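Local atomic coordinates of putative isomerase (Streptomyces coelicolor A3, PDB entry 2OQH), a protein that probably belongs to the mandelate racemase/muconate lactonizing branch of the enolase superfamily and may dehydrate D-glucarate to 5-dehydro-4-deoxy-D-glucarate. Residues W47-W52 and G300-A305; A77-Q82 and A95-V100; Y89-Y94 and H268-K273; E127-A132 and G163-K168; D333-L338 and L353-D358. All coordinates share one frame; numbering follows the deposited sequence.

Contact 1. Residues W47-W52 and G300-A305; sequences WGETMW and GELGIA
Glu49 carries the polar half of the contact, reaching from strand 45-51 with CG anti to the backbone N (chi1 175°) and a bend at chi2 that turns its carboxylate to the start of helix 303-315. Leu302 N, at the N-cap position, donates to the syn lone pair of Glu49 OE2, 2.9 Å away. Ala305 N points almost straight (172°) at Glu49 OE1, 3.2 Å away, but meets it from well above the carboxylate plane. A water adds a third link, donating a hydrogen bond to Glu49 OE1 and accepting one from Ile304 N at 3.1 Å. With Arg33 NE forming a salt bridge to OE2, both oxygens are held and the group's rotation is fixed; the helix start should favour the negative charge.

The apolar half lies beside this grip. Ile304 puts CG2 against the strand backbone, 3.9 Å from Gly48 CA, while its CD1 comes to 4.2 Å from Trp47 CB. Ala305 CB lies 3.7 Å from Glu49 CD. The Trp47 ring leads off to meet Trp11.

The contact seats the three-stranded sheet of the N-terminal domain on a helix start of the barrel, the domain interface characteristic of the enolase superfamily.

Contact 2. Residues A77-Q82 and A95-V100; sequences AFHRKQ and AAIAAV
Phe78, His79 and Gln82 face Ile97 and Val100 across an antiparallel helix pair of the N-terminal capping domain, where helix 75-81 turns back through a short connection onto helix 85-112. The two short axes run at 163° and stay 11.4 Å apart, a wide spacing that side chains from both partners have to bridge.

Phe78 does so by swinging its ring out beside its own carbonyl carbon, with CG opposite the backbone N (chi1 170°). That carries the far end of the ring to Val100, where CZ meets CG1 at 3.7 Å, and brings CE2 to 4.0 Å from Ile97 CG2. Both approaches are oblique. Leu67 touches both Phe78 and Val100, adding to this apolar cluster.

His79 leaves the helix along a different line, and one face of its imidazole has Phe78 CD2 4.3 Å above its centre. NE2 of the imidazole is hydrogen-bonded to Asp101 OD1, which holds the ring as CE1 and ND1 approach Ile97 obliquely.

All three of these residues touch Ile97. Its CG1 stands opposite the carbonyl carbon (chi1 -70°), which splits the branches: CD1 heads for the end of helix 75-81, where it comes to 4.0 Å from Gln82 CB and 3.7 Å from Gln82 O, before the bent Gln82 chain turns off. The other branch, CG2, presses on the imidazole, 3.4 Å from His79 CE1.

Contact 3. Residues Y89-Y94 and H268-K273; sequences YGYLGY and HGDVYK
At the end of barrel strand 266-269 the chain turns into a short helix at 271-274, and it is there that Asp270, Tyr272 and Lys273 meet Tyr91 and Tyr94 of the kinked start of helix 85-112. Asp270 holds the N-cap position: its OD1 accepts from Tyr272 N at 3.0 Å, a bent bond (135°) that arrives from above the carboxylate plane.

The other oxygen faces the neighbouring domain. Tyr91 OH stops 3.9 Å short of Asp270 OD2, and a water that donates to OD2 fills the step, lying 2.8 Å from the hydroxyl. Ring and carboxylate stand nearly perpendicular (85°). Tyr91 also crosses Lys273 at a slant: its OH lies 3.5 Å from Lys273 CE, and its CE1 is 3.7 Å from Lys273 CA, while Tyr272 O sits at the ring edge, in its plane. The lysine, extended at first, bends at its last two torsions, and its NZ finds Asn246 O.

Tyr94 plays a tighter part, with CB only 3.2 Å from Lys273 O before its ring turns off toward Arg251 and Pro86.

Asp270 OD2 makes a weak hydrogen bond to His297 ND1. Aspartate and histidine at the ends of the sixth and seventh barrel strands are consistent with the His-Asp dyad of mandelate racemase-like enzymes, here roofed by the capping domain.

Contact 4. Residues E127-A132 and G163-K168; sequences EVPITA and GFDAVK
Ala132 and Phe164 make the tight end of this parallel strand pairing. The methyl CB of Ala132 sits over the face of the Phe164 ring, 3.4 Å from its centroid and 13° off the normal, a close CH-pi contact. Two backbone hydrogen bonds hold Ala132 in the pairing: Ala132 N to Ala166 O, 3.1 Å, and Lys168 N to Ala132 O, 2.9 Å. Beside them Val167 CA adds a CA-H...O contact to Ala132 O. Phe164 takes up its place with CG opposite the carbonyl carbon (chi1 -64°), which turns the ring edge, in plane, to Ile130 O and brings CE1 to 3.9 Å from Ile130 CG1.

Toward the strand starts the backbones splay and water takes over. One molecule accepts a hydrogen bond from Asp165 N at 2.7 Å and donates one to Ile130 O at 2.9 Å, bridging a pair too far apart to bond directly. Past it, the partly exposed Pro129 and Asp165 merely touch, CB to OD2, at 3.4 Å.

The two strands belong to one beta-alpha-beta crossover of the barrel. Val158 of the connecting helix 147-162 touches Ala132 and Phe164, strand 166-170 goes on to pair with strand 193-197, and Thr131 OG1 is hydrogen-bonded to Ile323 O of strand 323-324.

Contact 5. Residues D333-L338 and L353-D358; sequences DIIEPL and LGVSVD
Val357 rides over Ile334 and Ile335 with one methyl for each. Its CG1 lies alongside Ile334, 4.1 Å from CD1, the two side chains pointing the same way, while CG2 comes down obliquely on Ile335 CG2 at 3.8 Å. In return Ile335 pushes CD1 against Val355, 3.5 Å from CG1 and nearly as close to CB. Ile335 can do this because its CG1 stands between the backbone N and the carbonyl carbon (chi1 75°), sending the long branch obliquely across to Val355. Leu338 CD2 closes the row at 4.2 Å from Val355 CG1, and Ile304 of helix 303-315 backs Ile335 from the barrel.

The backbones, two loops running roughly antiparallel, fit closely at one end. Asp358 N donates to Ile334 O at 2.7 Å, and that same oxygen takes a CA-H...O contact from Val357. A second such contact joins Ile335 CA to Ser356 O, 3.3 Å.

Asp358 is also the N-cap of helix 359-368, its OD1 accepting from Lys361 N. The short bond thus ties the residue that caps the last helix to Ile334, whereas the rest of the hold is CA-H...O contacts and apolar packing of branched side chains, and depends on their shape.

Overall arrangement
Contacts 1 and 3 are buried joints between the capping domain and the barrel. The first works by a carboxylate gripping backbone N-H groups, the second by tyrosine packing on Lys273 and a water bridge to Asp270; Tyr272 OH, bonded to Ala305 O, ties them together. Contact 2, also buried but inside the capping domain, is mainly apolar, with His79 and Gln82 at its margin; it shares helix 85-112 with contact 3 and meets contact 1 where Thr50 OG1 bonds Ala95 O. Contact 4, buried in the barrel sheet, joins by backbone hydrogen bonds and a CH-pi contact. Contact 5 is the partly exposed loop pairing, linked to contact 1 by Asp333 OD2 and Gly303 N.

Contact 1. Residues W47-W52 and G300-A305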
# COMPACT_ATOMS: atom_id res chain seq x y z
N TRP A 47 -16.40 8.85 -0.28
CA TRP A 47 -16.20 7.45 -0.66
C TRP A 47 -14.87 6.90 -0.19
O TRP A 47 -13.86 7.61 -0.14
CB TRP A 47 -16.28 7.28 -2.18
CG TRP A 47 -17.64 7.57 -2.72
CD1 TRP A 47 -18.16 8.79 -3.03
CD2 TRP A 47 -18.68 6.62 -2.97
NE1 TRP A 47 -19.46 8.66 -3.46
CE2 TRP A 47 -19.80 7.34 -3.44
CE3 TRP A 47 -18.77 5.22 -2.85
CZ2 TRP A 47 -21.01 6.71 -3.78
CZ3 TRP A 47 -19.98 4.59 -3.20
CH2 TRP A 47 -21.08 5.34 -3.65
N GLY A 48 -14.88 5.62 0.16
CA GLY A 48 -13.67 4.95 0.61
C GLY A 48 -13.66 3.53 0.09
O GLY A 48 -14.72 2.94 -0.15
N GLU A 49 -12.47 2.98 -0.09
CA GLU A 49 -12.32 1.63 -0.59
C GLU A 49 -11.24 0.95 0.24
O GLU A 49 -10.22 1.56 0.56
CB GLU A 49 -11.89 1.65 -2.06
CG GLU A 49 -11.58 0.28 -2.65
CD GLU A 49 -10.49 0.35 -3.71
OE1 GLU A 49 -10.46 1.32 -4.49
OE2 GLU A 49 -9.66 -0.59 -3.77
N THR A 50 -11.47 -0.31 0.60
CA THR A 50 -10.49 -1.02 1.39
C THR A 50 -10.44 -2.48 0.95
O THR A 50 -11.19 -2.90 0.07
CB THR A 50 -10.81 -0.90 2.90
OG1 THR A 50 -9.68 -1.31 3.67
CG2 THR A 50 -12.02 -1.74 3.28
N MSE A 51 -9.57 -3.27 1.57
CA MSE A 51 -9.40 -4.67 1.20
C MSE A 51 -10.51 -5.64 1.61
O MSE A 51 -11.35 -5.35 2.46
CB MSE A 51 -8.08 -5.17 1.78
CG MSE A 51 -8.16 -5.50 3.25
SE MSE A 51 -6.44 -5.89 4.01
CE MSE A 51 -6.09 -7.62 3.23
N TRP A 52 -10.48 -6.80 0.96
CA TRP A 52 -11.42 -7.90 1.20
C TRP A 52 -12.90 -7.56 1.12
O TRP A 52 -13.27 -6.41 0.90
CB TRP A 52 -11.09 -8.57 2.53
CG TRP A 52 -9.79 -9.32 2.50
CD1 TRP A 52 -8.69 -9.01 1.75
CD2 TRP A 52 -9.44 -10.46 3.28
NE1 TRP A 52 -7.68 -9.89 2.02
CE2 TRP A 52 -8.11 -10.80 2.95
CE3 TRP A 52 -10.12 -11.24 4.22
CZ2 TRP A 52 -7.44 -11.88 3.54
CZ3 TRP A 52 -9.45 -12.32 4.81
CH2 TRP A 52 -8.12 -12.62 4.47
N GLY A 300 -3.49 -4.26 -3.05
CA GLY A 300 -4.48 -4.39 -4.11
C GLY A 300 -5.41 -3.20 -4.30
O GLY A 300 -6.51 -3.34 -4.85
N GLU A 301 -5.00 -2.02 -3.86
CA GLU A 301 -5.83 -0.83 -3.99
C GLU A 301 -6.24 -0.55 -5.42
O GLU A 301 -5.45 -0.71 -6.34
CB GLU A 301 -5.10 0.41 -3.47
CG GLU A 301 -4.78 0.41 -2.00
CD GLU A 301 -3.68 -0.57 -1.67
OE1 GLU A 301 -2.68 -0.60 -2.41
OE2 GLU A 301 -3.82 -1.29 -0.66
N LEU A 302 -7.49 -0.13 -5.60
CA LEU A 302 -7.98 0.24 -6.93
C LEU A 302 -8.00 1.78 -6.96
O LEU A 302 -7.26 2.42 -6.21
CB LEU A 302 -9.38 -0.34 -7.18
CG LEU A 302 -9.46 -1.87 -7.25
CD1 LEU A 302 -10.91 -2.30 -7.39
CD2 LEU A 302 -8.62 -2.40 -8.41
N GLY A 303 -8.83 2.36 -7.82
CA GLY A 303 -8.87 3.81 -7.95
C GLY A 303 -9.09 4.68 -6.72
O GLY A 303 -8.32 5.61 -6.47
N ILE A 304 -10.15 4.41 -5.97
CA ILE A 304 -10.42 5.22 -4.78
C ILE A 304 -9.28 5.11 -3.76
O ILE A 304 -8.75 6.12 -3.31
CB ILE A 304 -11.76 4.80 -4.13
CG1 ILE A 304 -12.90 5.01 -5.13
CG2 ILE A 304 -12.02 5.64 -2.87
CD1 ILE A 304 -14.25 4.50 -4.63
N ALA A 305 -8.91 3.88 -3.43
CA ALA A 305 -7.83 3.64 -2.47
C ALA A 305 -6.52 4.26 -2.93
O ALA A 305 -5.84 4.94 -2.15
CB ALA A 305 -7.66 2.14 -2.25
O HOH W 1 -12.12 2.15 -6.73

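Contact 2. Residues A77-Q82 and A95-V100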
# COMPACT_ATOMS: atom_id res chain seq x y z
N ALA A 77 -12.15 11.59 17.47
CA ALA A 77 -13.19 11.00 18.30
C ALA A 77 -13.58 9.62 17.78
O ALA A 77 -13.78 8.68 18.55
CB ALA A 77 -14.41 11.91 18.35
N PHE A 78 -13.68 9.51 16.46
CA PHE A 78 -14.04 8.25 15.82
C PHE A 78 -13.03 7.13 16.10
O PHE A 78 -13.40 6.03 16.51
CB PHE A 78 -14.16 8.44 14.31
CG PHE A 78 -14.28 7.15 13.55
CD1 PHE A 78 -15.33 6.28 13.81
CD2 PHE A 78 -13.33 6.80 12.61
CE1 PHE A 78 -15.43 5.06 13.12
CE2 PHE A 78 -13.42 5.58 11.92
CZ PHE A 78 -14.48 4.71 12.18
N HIS A 79 -11.76 7.41 15.84
CA HIS A 79 -10.72 6.41 16.06
C HIS A 79 -10.67 5.97 17.52
O HIS A 79 -10.57 4.78 17.80
CB HIS A 79 -9.36 6.95 15.63
CG HIS A 79 -9.17 6.98 14.15
ND1 HIS A 79 -9.03 5.83 13.40
CD2 HIS A 79 -9.16 8.01 13.27
CE1 HIS A 79 -8.94 6.16 12.12
NE2 HIS A 79 -9.01 7.47 12.02
N ARG A 80 -10.74 6.92 18.45
CA ARG A 80 -10.70 6.56 19.86
C ARG A 80 -11.89 5.66 20.17
O ARG A 80 -11.77 4.66 20.88
CB ARG A 80 -10.73 7.82 20.74
CG ARG A 80 -9.47 8.69 20.63
CD ARG A 80 -8.22 8.06 21.27
NE ARG A 80 -8.35 7.98 22.73
CZ ARG A 80 -7.44 7.48 23.55
NH1 ARG A 80 -6.29 6.99 23.07
NH2 ARG A 80 -7.67 7.44 24.86
N LYS A 81 -13.05 5.98 19.61
CA LYS A 81 -14.24 5.18 19.84
C LYS A 81 -14.08 3.73 19.36
O LYS A 81 -14.64 2.80 19.95
CB LYS A 81 -15.44 5.84 19.16
CG LYS A 81 -16.78 5.25 19.54
CD LYS A 81 -17.92 6.12 19.04
CE LYS A 81 -19.26 5.56 19.50
NZ LYS A 81 -19.30 5.37 20.99
N GLN A 82 -13.31 3.53 18.29
CA GLN A 82 -13.13 2.18 17.74
C GLN A 82 -11.75 1.58 18.02
O GLN A 82 -11.33 0.64 17.34
CB GLN A 82 -13.33 2.21 16.22
CG GLN A 82 -14.58 2.94 15.74
CD GLN A 82 -15.86 2.32 16.26
OE1 GLN A 82 -15.95 1.11 16.44
NE2 GLN A 82 -16.86 3.16 16.49
N ALA A 95 -8.36 -2.16 8.45
CA ALA A 95 -8.83 -1.95 7.08
C ALA A 95 -10.27 -1.43 7.03
O ALA A 95 -10.61 -0.61 6.18
CB ALA A 95 -8.72 -3.24 6.28
N ALA A 96 -11.12 -1.93 7.93
CA ALA A 96 -12.52 -1.48 7.97
C ALA A 96 -12.53 -0.02 8.40
O ALA A 96 -13.18 0.82 7.77
CB ALA A 96 -13.31 -2.33 8.96
N ILE A 97 -11.79 0.27 9.47
CA ILE A 97 -11.68 1.62 9.98
C ILE A 97 -11.12 2.56 8.91
O ILE A 97 -11.63 3.67 8.72
CB ILE A 97 -10.76 1.65 11.24
CG1 ILE A 97 -11.48 0.95 12.40
CG2 ILE A 97 -10.36 3.08 11.58
CD1 ILE A 97 -10.65 0.79 13.66
N ALA A 98 -10.08 2.12 8.21
CA ALA A 98 -9.47 2.95 7.16
C ALA A 98 -10.47 3.38 6.08
O ALA A 98 -10.44 4.52 5.62
CB ALA A 98 -8.30 2.19 6.52
N ALA A 99 -11.34 2.47 5.66
CA ALA A 99 -12.35 2.76 4.64
C ALA A 99 -13.21 3.94 5.08
O ALA A 99 -13.47 4.86 4.30
CB ALA A 99 -13.23 1.54 4.40
N VAL A 100 -13.67 3.91 6.33
CA VAL A 100 -14.49 4.98 6.88
C VAL A 100 -13.65 6.25 7.02
O VAL A 100 -14.15 7.35 6.79
CB VAL A 100 -15.04 4.58 8.27
CG1 VAL A 100 -15.86 5.72 8.87
CG2 VAL A 100 -15.90 3.32 8.14

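Contact 3. Residues Y89-Y94 and H268-K273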
# COMPACT_ATOMS: atom_id res chain seq x y z
N TYR A 89 -10.23 -7.75 15.73
CA TYR A 89 -10.30 -8.03 14.30
C TYR A 89 -8.98 -7.96 13.54
O TYR A 89 -8.95 -8.22 12.34
CB TYR A 89 -11.29 -7.08 13.64
CG TYR A 89 -12.73 -7.29 14.05
CD1 TYR A 89 -13.50 -8.30 13.47
CD2 TYR A 89 -13.34 -6.47 15.00
CE1 TYR A 89 -14.84 -8.49 13.82
CE2 TYR A 89 -14.68 -6.65 15.36
CZ TYR A 89 -15.43 -7.66 14.76
OH TYR A 89 -16.76 -7.83 15.10
N GLY A 90 -7.90 -7.59 14.22
CA GLY A 90 -6.61 -7.50 13.56
C GLY A 90 -6.60 -6.64 12.32
O GLY A 90 -7.26 -5.61 12.24
N TYR A 91 -5.83 -7.08 11.33
CA TYR A 91 -5.68 -6.39 10.06
C TYR A 91 -7.03 -5.94 9.48
O TYR A 91 -7.19 -4.78 9.08
CB TYR A 91 -4.97 -7.33 9.08
CG TYR A 91 -4.38 -6.71 7.83
CD1 TYR A 91 -4.63 -5.39 7.46
CD2 TYR A 91 -3.55 -7.47 7.02
CE1 TYR A 91 -4.07 -4.85 6.30
CE2 TYR A 91 -2.98 -6.94 5.85
CZ TYR A 91 -3.24 -5.63 5.50
OH TYR A 91 -2.65 -5.12 4.35
N LEU A 92 -8.01 -6.84 9.42
CA LEU A 92 -9.31 -6.47 8.86
C LEU A 92 -9.95 -5.34 9.64
O LEU A 92 -10.71 -4.56 9.09
CB LEU A 92 -10.25 -7.69 8.80
CG LEU A 92 -9.77 -8.93 8.04
CD1 LEU A 92 -10.97 -9.83 7.75
CD2 LEU A 92 -9.09 -8.52 6.74
N GLY A 93 -9.65 -5.26 10.94
CA GLY A 93 -10.20 -4.19 11.75
C GLY A 93 -9.65 -2.85 11.30
O GLY A 93 -10.40 -1.89 11.09
N TYR A 94 -8.33 -2.76 11.15
CA TYR A 94 -7.70 -1.53 10.70
C TYR A 94 -8.22 -1.16 9.31
O TYR A 94 -8.49 0.01 9.04
CB TYR A 94 -6.18 -1.68 10.64
CG TYR A 94 -5.49 -1.63 11.99
CD1 TYR A 94 -5.46 -0.47 12.75
CD2 TYR A 94 -4.85 -2.76 12.49
CE1 TYR A 94 -4.81 -0.42 13.98
CE2 TYR A 94 -4.19 -2.72 13.73
CZ TYR A 94 -4.17 -1.55 14.47
OH TYR A 94 -3.54 -1.54 15.69
N HIS A 268 7.26 0.48 5.63
CA HIS A 268 6.22 0.65 4.62
C HIS A 268 4.94 1.18 5.25
O HIS A 268 4.40 0.57 6.16
CB HIS A 268 5.89 -0.70 3.95
CG HIS A 268 6.59 -0.93 2.65
ND1 HIS A 268 6.45 -0.09 1.57
CD2 HIS A 268 7.40 -1.93 2.25
CE1 HIS A 268 7.16 -0.56 0.55
NE2 HIS A 268 7.75 -1.68 0.94
N GLY A 269 4.46 2.32 4.78
CA GLY A 269 3.21 2.85 5.29
C GLY A 269 2.11 2.19 4.48
O GLY A 269 2.41 1.52 3.49
N ASP A 270 0.86 2.36 4.90
CA ASP A 270 -0.28 1.79 4.20
C ASP A 270 -1.52 2.17 5.00
O ASP A 270 -1.76 1.66 6.10
CB ASP A 270 -0.17 0.26 4.12
CG ASP A 270 -1.38 -0.38 3.43
OD1 ASP A 270 -2.34 0.34 3.09
OD2 ASP A 270 -1.36 -1.61 3.23
N VAL A 271 -2.29 3.09 4.44
CA VAL A 271 -3.49 3.59 5.09
C VAL A 271 -4.43 2.48 5.53
O VAL A 271 -5.00 2.53 6.62
CB VAL A 271 -4.25 4.55 4.16
CG1 VAL A 271 -5.63 4.86 4.73
CG2 VAL A 271 -3.45 5.81 3.98
N TYR A 272 -4.58 1.48 4.68
CA TYR A 272 -5.48 0.38 4.95
C TYR A 272 -4.97 -0.58 5.99
O TYR A 272 -5.75 -1.32 6.60
CB TYR A 272 -5.80 -0.30 3.62
CG TYR A 272 -6.22 0.77 2.64
CD1 TYR A 272 -7.42 1.46 2.83
CD2 TYR A 272 -5.35 1.23 1.66
CE1 TYR A 272 -7.73 2.59 2.08
CE2 TYR A 272 -5.65 2.37 0.90
CZ TYR A 272 -6.84 3.04 1.12
OH TYR A 272 -7.13 4.20 0.42
N LYS A 273 -3.66 -0.56 6.22
CA LYS A 273 -3.06 -1.44 7.22
C LYS A 273 -2.99 -0.72 8.58
O LYS A 273 -3.14 -1.34 9.63
CB LYS A 273 -1.67 -1.86 6.75
CG LYS A 273 -0.94 -2.83 7.68
CD LYS A 273 0.43 -3.24 7.09
CE LYS A 273 0.30 -4.28 5.99
NZ LYS A 273 0.62 -5.65 6.48
O HOH W 2 -3.29 -3.13 2.55

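Contact 4. Residues E127-A132 and G163-K168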
# COMPACT_ATOMS: atom_id res chain seq x y z
N GLU A 127 3.91 14.11 -9.05
CA GLU A 127 4.01 12.83 -9.72
C GLU A 127 4.52 11.77 -8.75
O GLU A 127 5.49 12.00 -8.02
CB GLU A 127 4.93 12.92 -10.93
CG GLU A 127 4.38 13.75 -12.07
CD GLU A 127 3.05 13.21 -12.58
OE1 GLU A 127 2.98 11.99 -12.84
OE2 GLU A 127 2.09 14.00 -12.73
N VAL A 128 3.88 10.61 -8.77
CA VAL A 128 4.25 9.52 -7.88
C VAL A 128 4.72 8.26 -8.60
O VAL A 128 3.91 7.50 -9.13
CB VAL A 128 3.07 9.10 -6.98
CG1 VAL A 128 3.49 7.97 -6.07
CG2 VAL A 128 2.59 10.30 -6.19
N PRO A 129 6.04 8.01 -8.61
CA PRO A 129 6.61 6.83 -9.27
C PRO A 129 6.13 5.53 -8.61
O PRO A 129 5.94 5.48 -7.39
CB PRO A 129 8.12 7.03 -9.09
CG PRO A 129 8.27 8.51 -8.94
CD PRO A 129 7.11 8.87 -8.06
N ILE A 130 5.93 4.49 -9.41
CA ILE A 130 5.50 3.21 -8.86
C ILE A 130 6.49 2.11 -9.23
O ILE A 130 7.36 2.30 -10.07
CB ILE A 130 4.08 2.82 -9.32
CG1 ILE A 130 4.03 2.64 -10.84
CG2 ILE A 130 3.10 3.89 -8.87
CD1 ILE A 130 2.72 2.08 -11.32
N THR A 131 6.33 0.96 -8.58
CA THR A 131 7.22 -0.18 -8.77
C THR A 131 6.60 -1.33 -9.56
O THR A 131 5.40 -1.60 -9.47
CB THR A 131 7.64 -0.73 -7.40
OG1 THR A 131 8.10 0.35 -6.59
CG2 THR A 131 8.73 -1.78 -7.55
N ALA A 132 7.44 -2.02 -10.33
CA ALA A 132 7.01 -3.16 -11.12
C ALA A 132 7.32 -4.44 -10.36
O ALA A 132 8.46 -4.66 -9.95
CB ALA A 132 7.74 -3.17 -12.46
N GLY A 163 8.29 1.86 -18.09
CA GLY A 163 8.99 3.05 -17.64
C GLY A 163 9.17 3.11 -16.13
O GLY A 163 9.29 4.20 -15.56
N PHE A 164 9.20 1.95 -15.49
CA PHE A 164 9.36 1.84 -14.03
C PHE A 164 10.76 2.22 -13.54
O PHE A 164 11.75 1.84 -14.15
CB PHE A 164 9.06 0.40 -13.59
CG PHE A 164 7.65 -0.05 -13.84
CD1 PHE A 164 6.63 0.27 -12.93
CD2 PHE A 164 7.32 -0.80 -14.97
CE1 PHE A 164 5.32 -0.16 -13.15
CE2 PHE A 164 6.01 -1.23 -15.19
CZ PHE A 164 5.00 -0.91 -14.28
N ASP A 165 10.84 2.94 -12.43
CA ASP A 165 12.15 3.32 -11.88
C ASP A 165 12.64 2.24 -10.92
O ASP A 165 13.82 2.21 -10.55
CB ASP A 165 12.07 4.63 -11.11
CG ASP A 165 11.42 5.74 -11.89
OD1 ASP A 165 11.65 5.84 -13.12
OD2 ASP A 165 10.70 6.54 -11.25
N ALA A 166 11.73 1.38 -10.49
CA ALA A 166 12.09 0.33 -9.55
C ALA A 166 11.45 -1.00 -9.89
O ALA A 166 10.37 -1.05 -10.47
CB ALA A 166 11.68 0.75 -8.14
N VAL A 167 12.14 -2.08 -9.51
CA VAL A 167 11.65 -3.43 -9.75
C VAL A 167 11.71 -4.21 -8.44
O VAL A 167 12.67 -4.08 -7.68
CB VAL A 167 12.50 -4.18 -10.80
CG1 VAL A 167 12.04 -5.63 -10.89
CG2 VAL A 167 12.39 -3.49 -12.15
N LYS A 168 10.71 -5.03 -8.19
CA LYS A 168 10.67 -5.82 -6.97
C LYS A 168 10.37 -7.28 -7.26
O LYS A 168 9.40 -7.61 -7.94
CB LYS A 168 9.63 -5.23 -6.03
CG LYS A 168 9.32 -6.04 -4.79
CD LYS A 168 8.39 -5.24 -3.89
CE LYS A 168 7.76 -6.08 -2.82
NZ LYS A 168 6.78 -7.02 -3.39
O HOH W 3 8.68 4.38 -11.67

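Contact 5. Residues D333-L338 and L353-D358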
# COMPACT_ATOMS: atom_id res chain seq x y z
N ASP A 333 -13.16 0.01 -13.30
CA ASP A 333 -13.23 0.45 -11.90
C ASP A 333 -14.50 1.26 -11.72
O ASP A 333 -15.13 1.66 -12.70
CB ASP A 333 -12.01 1.33 -11.57
CG ASP A 333 -11.65 1.31 -10.09
OD1 ASP A 333 -12.55 1.04 -9.26
OD2 ASP A 333 -10.47 1.58 -9.76
N ILE A 334 -14.89 1.52 -10.47
CA ILE A 334 -16.09 2.30 -10.25
C ILE A 334 -15.84 3.80 -10.31
O ILE A 334 -16.72 4.59 -10.00
CB ILE A 334 -16.78 1.92 -8.93
CG1 ILE A 334 -15.84 2.14 -7.75
CG2 ILE A 334 -17.20 0.47 -8.98
CD1 ILE A 334 -16.47 1.73 -6.44
N ILE A 335 -14.64 4.19 -10.72
CA ILE A 335 -14.34 5.61 -10.86
C ILE A 335 -13.56 5.78 -12.15
O ILE A 335 -13.21 4.81 -12.82
CB ILE A 335 -13.49 6.17 -9.68
CG1 ILE A 335 -12.03 5.72 -9.80
CG2 ILE A 335 -14.06 5.71 -8.36
CD1 ILE A 335 -11.08 6.48 -8.89
N GLU A 336 -13.29 7.03 -12.51
CA GLU A 336 -12.54 7.31 -13.72
C GLU A 336 -11.08 6.93 -13.50
O GLU A 336 -10.51 7.19 -12.43
CB GLU A 336 -12.65 8.79 -14.07
CG GLU A 336 -14.04 9.19 -14.54
CD GLU A 336 -14.28 8.80 -15.99
OE1 GLU A 336 -13.72 9.49 -16.88
OE2 GLU A 336 -15.00 7.80 -16.24
N PRO A 337 -10.44 6.31 -14.51
CA PRO A 337 -9.03 5.92 -14.37
C PRO A 337 -8.09 7.05 -13.94
O PRO A 337 -8.24 8.20 -14.37
CB PRO A 337 -8.68 5.39 -15.77
CG PRO A 337 -9.99 4.86 -16.27
CD PRO A 337 -10.96 5.94 -15.83
N LEU A 338 -7.14 6.72 -13.08
CA LEU A 338 -6.16 7.70 -12.61
C LEU A 338 -5.11 7.82 -13.71
O LEU A 338 -4.94 6.91 -14.51
CB LEU A 338 -5.51 7.22 -11.32
CG LEU A 338 -6.46 6.97 -10.14
CD1 LEU A 338 -5.67 6.35 -8.99
CD2 LEU A 338 -7.11 8.28 -9.72
N LEU A 353 -10.92 13.51 -2.64
CA LEU A 353 -9.97 12.61 -3.28
C LEU A 353 -9.77 12.93 -4.76
O LEU A 353 -8.81 12.46 -5.37
CB LEU A 353 -10.43 11.16 -3.13
CG LEU A 353 -10.49 10.58 -1.72
CD1 LEU A 353 -11.11 9.19 -1.78
CD2 LEU A 353 -9.09 10.51 -1.12
N GLY A 354 -10.67 13.72 -5.32
CA GLY A 354 -10.57 14.08 -6.72
C GLY A 354 -11.06 13.00 -7.67
O GLY A 354 -10.56 12.88 -8.79
N VAL A 355 -12.04 12.21 -7.23
CA VAL A 355 -12.58 11.15 -8.07
C VAL A 355 -14.10 11.08 -7.98
O VAL A 355 -14.69 11.43 -6.95
CB VAL A 355 -12.01 9.77 -7.68
CG1 VAL A 355 -10.50 9.78 -7.78
CG2 VAL A 355 -12.46 9.40 -6.27
N SER A 356 -14.74 10.62 -9.05
CA SER A 356 -16.19 10.51 -9.11
C SER A 356 -16.59 9.04 -9.26
O SER A 356 -16.09 8.34 -10.14
CB SER A 356 -16.73 11.31 -10.30
OG SER A 356 -18.15 11.21 -10.34
N VAL A 357 -17.50 8.59 -8.41
CA VAL A 357 -17.93 7.20 -8.44
C VAL A 357 -19.18 6.91 -9.26
O VAL A 357 -20.21 7.55 -9.09
CB VAL A 357 -18.18 6.67 -7.01
CG1 VAL A 357 -18.54 5.18 -7.06
CG2 VAL A 357 -16.95 6.90 -6.15
N ASP A 358 -19.08 5.91 -10.14
CA ASP A 358 -20.19 5.47 -10.98
C ASP A 358 -21.00 4.47 -10.15
O ASP A 358 -20.58 3.32 -9.96
CB ASP A 358 -19.63 4.77 -12.22
CG ASP A 358 -20.72 4.36 -13.20
OD1 ASP A 358 -21.75 3.81 -12.77
OD2 ASP A 358 -20.51 4.57 -14.42